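Local coordinates for protein inositol monophosphatase (Staphylococcus aureus, PDB 5DW8) that probably hydrolyses inositol monophosphates to inositol and phosphate, and binds adenosine-2'-monophosphate together with calcium ions in its active-site pocket, at residues P92-L97 against G190-E195. Residues are numbered along the deposited sequence; the frame is centred on the assembly and turned at random.
With CA (calcium ion), chain C; 2AM (adenosine-2'-monophosphate), chain D.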
# COMPACT_ATOMS: atom_id res chain seq x y z
N PRO A 92 -20.21 -1.84 -2.61
CA PRO A 92 -20.01 -3.23 -2.32
C PRO A 92 -18.57 -3.57 -2.52
O PRO A 92 -18.09 -4.41 -1.79
CB PRO A 92 -20.94 -3.96 -3.30
CG PRO A 92 -21.70 -2.92 -4.01
CD PRO A 92 -20.89 -1.66 -3.91
N ILE A 93 -17.89 -2.94 -3.48
CA ILE A 93 -16.43 -3.08 -3.60
C ILE A 93 -15.68 -1.73 -3.72
O ILE A 93 -15.63 -1.11 -4.79
CB ILE A 93 -16.02 -4.00 -4.77
CG1 ILE A 93 -16.51 -5.43 -4.52
CG2 ILE A 93 -14.50 -4.05 -4.94
CD1 ILE A 93 -17.78 -5.79 -5.25
N ASP A 94 -15.10 -1.28 -2.61
CA ASP A 94 -14.14 -0.21 -2.65
C ASP A 94 -12.77 -0.79 -2.96
O ASP A 94 -12.27 -1.62 -2.19
CB ASP A 94 -14.10 0.54 -1.33
CG ASP A 94 -13.47 1.90 -1.47
OD1 ASP A 94 -13.67 2.54 -2.50
OD2 ASP A 94 -12.73 2.30 -0.58
N GLY A 95 -12.20 -0.34 -4.08
CA GLY A 95 -10.92 -0.85 -4.61
C GLY A 95 -11.13 -1.85 -5.73
O GLY A 95 -10.61 -2.95 -5.67
N THR A 96 -11.88 -1.48 -6.76
CA THR A 96 -12.18 -2.39 -7.89
C THR A 96 -10.92 -2.78 -8.61
O THR A 96 -10.74 -3.95 -8.94
CB THR A 96 -13.17 -1.82 -8.96
OG1 THR A 96 -12.72 -0.55 -9.47
CG2 THR A 96 -14.56 -1.67 -8.39
N LEU A 97 -10.05 -1.82 -8.87
CA LEU A 97 -8.82 -2.16 -9.52
C LEU A 97 -8.04 -3.15 -8.71
O LEU A 97 -7.61 -4.15 -9.27
CB LEU A 97 -7.97 -0.93 -9.81
CG LEU A 97 -8.58 -0.03 -10.86
CD1 LEU A 97 -7.68 1.16 -11.00
CD2 LEU A 97 -8.81 -0.69 -12.22
N GLY A 190 -5.06 2.38 -2.61
CA GLY A 190 -6.07 2.19 -3.66
C GLY A 190 -7.46 1.83 -3.17
O GLY A 190 -8.28 1.36 -3.94
N SER A 191 -7.73 2.05 -1.89
CA SER A 191 -9.06 1.90 -1.32
C SER A 191 -9.25 2.97 -0.27
O SER A 191 -8.56 2.95 0.74
CB SER A 191 -9.20 0.54 -0.66
OG SER A 191 -10.42 0.41 0.04
N ALA A 192 -10.18 3.89 -0.53
CA ALA A 192 -10.47 5.03 0.39
C ALA A 192 -11.03 4.60 1.72
O ALA A 192 -10.72 5.21 2.74
CB ALA A 192 -11.44 6.03 -0.25
N ALA A 193 -11.89 3.60 1.72
CA ALA A 193 -12.48 3.13 2.97
C ALA A 193 -11.40 2.50 3.87
O ALA A 193 -11.29 2.82 5.03
CB ALA A 193 -13.58 2.13 2.67
N LEU A 194 -10.58 1.62 3.33
CA LEU A 194 -9.49 1.03 4.11
C LEU A 194 -8.48 2.09 4.55
O LEU A 194 -7.95 1.98 5.65
CB LEU A 194 -8.79 -0.08 3.31
CG LEU A 194 -9.55 -1.38 3.13
CD1 LEU A 194 -8.73 -2.36 2.32
CD2 LEU A 194 -9.95 -1.99 4.49
N GLU A 195 -8.21 3.10 3.71
CA GLU A 195 -7.27 4.16 4.07
C GLU A 195 -7.80 5.08 5.19
O GLU A 195 -7.04 5.47 6.09
CB GLU A 195 -6.81 4.93 2.81
CG GLU A 195 -5.73 4.20 2.03
CD GLU A 195 -5.40 4.80 0.66
OE1 GLU A 195 -6.07 4.53 -0.36
OE2 GLU A 195 -4.41 5.54 0.57
CA CA C . -17.25 0.32 -5.67
P 2AM D . -13.93 2.30 -6.32
O1P 2AM D . -12.67 1.32 -6.11
O2P 2AM D . -13.83 2.81 -7.86
O3P 2AM D . -15.17 1.55 -5.98
C5' 2AM D . -9.37 4.66 -5.88
O5' 2AM D . -8.05 4.48 -5.35
C4' 2AM D . -10.25 5.01 -4.68
O4' 2AM D . -11.04 6.22 -4.95
C3' 2AM D . -11.28 3.93 -4.43
O3' 2AM D . -11.71 4.06 -3.09
C2' 2AM D . -12.34 4.35 -5.48
O2' 2AM D . -13.62 3.65 -5.38
C1' 2AM D . -12.45 5.83 -5.15
N9 2AM D . -13.08 6.66 -6.23
C8 2AM D . -14.09 7.52 -6.05
N7 2AM D . -14.38 8.10 -7.22
C5 2AM D . -13.54 7.61 -8.13
C6 2AM D . -13.42 7.85 -9.44
N6 2AM D . -14.26 8.75 -9.95
N1 2AM D . -12.48 7.24 -10.21
C2 2AM D . -11.62 6.32 -9.60
N3 2AM D . -11.78 6.07 -8.22
C4 2AM D . -12.74 6.72 -7.52
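D94 reaches across to the first turn of helix 192-200 and sets one carboxylate oxygen, OD2, against S191 and A193. The backbone N of A193 gives a nearly straight bond, 2.8 Å to D94 OD2 at 174°, and meets that oxygen nearly along its C-O axis. The hydroxyl OG of S191 donates to D94 OD2 as well, over 3.0 Å, but from well above the carboxylate plane. Two donors therefore grip one buried oxygen and should hold the carboxylate's rotation. With CG anti to the backbone N (chi1 -162°), the short aspartate chain spans the gap and still turns OD1 to the ligand, where O3' of the nucleotide donates to D94 OD1 at 2.5 Å, a short separation whose exact length is uncertain at this resolution. The same O3' accepts from A192 N at 3.0 Å, so the sugar is held by both segments.

S191 is the N-cap residue of its helix, and its OG, anti to the backbone N, is turned to the aspartate. The small methyl of A193 lets the helix end come close, its CB 3.4 Å from D94 OD2. G95, itself an N-cap, makes a CA-H...O contact from its CA to G190 O (3.5 Å); its backbone angles, with positive phi, would press a CB into the preceding carbonyl oxygen. Its N and that of T96 both donate to phosphate O1P, and I93 O binds a calcium ion with D91. This is the phosphate- and metal-binding cleft of the inositol monophosphatase fold, its DPIDGT motif joined to a second helix N-terminus.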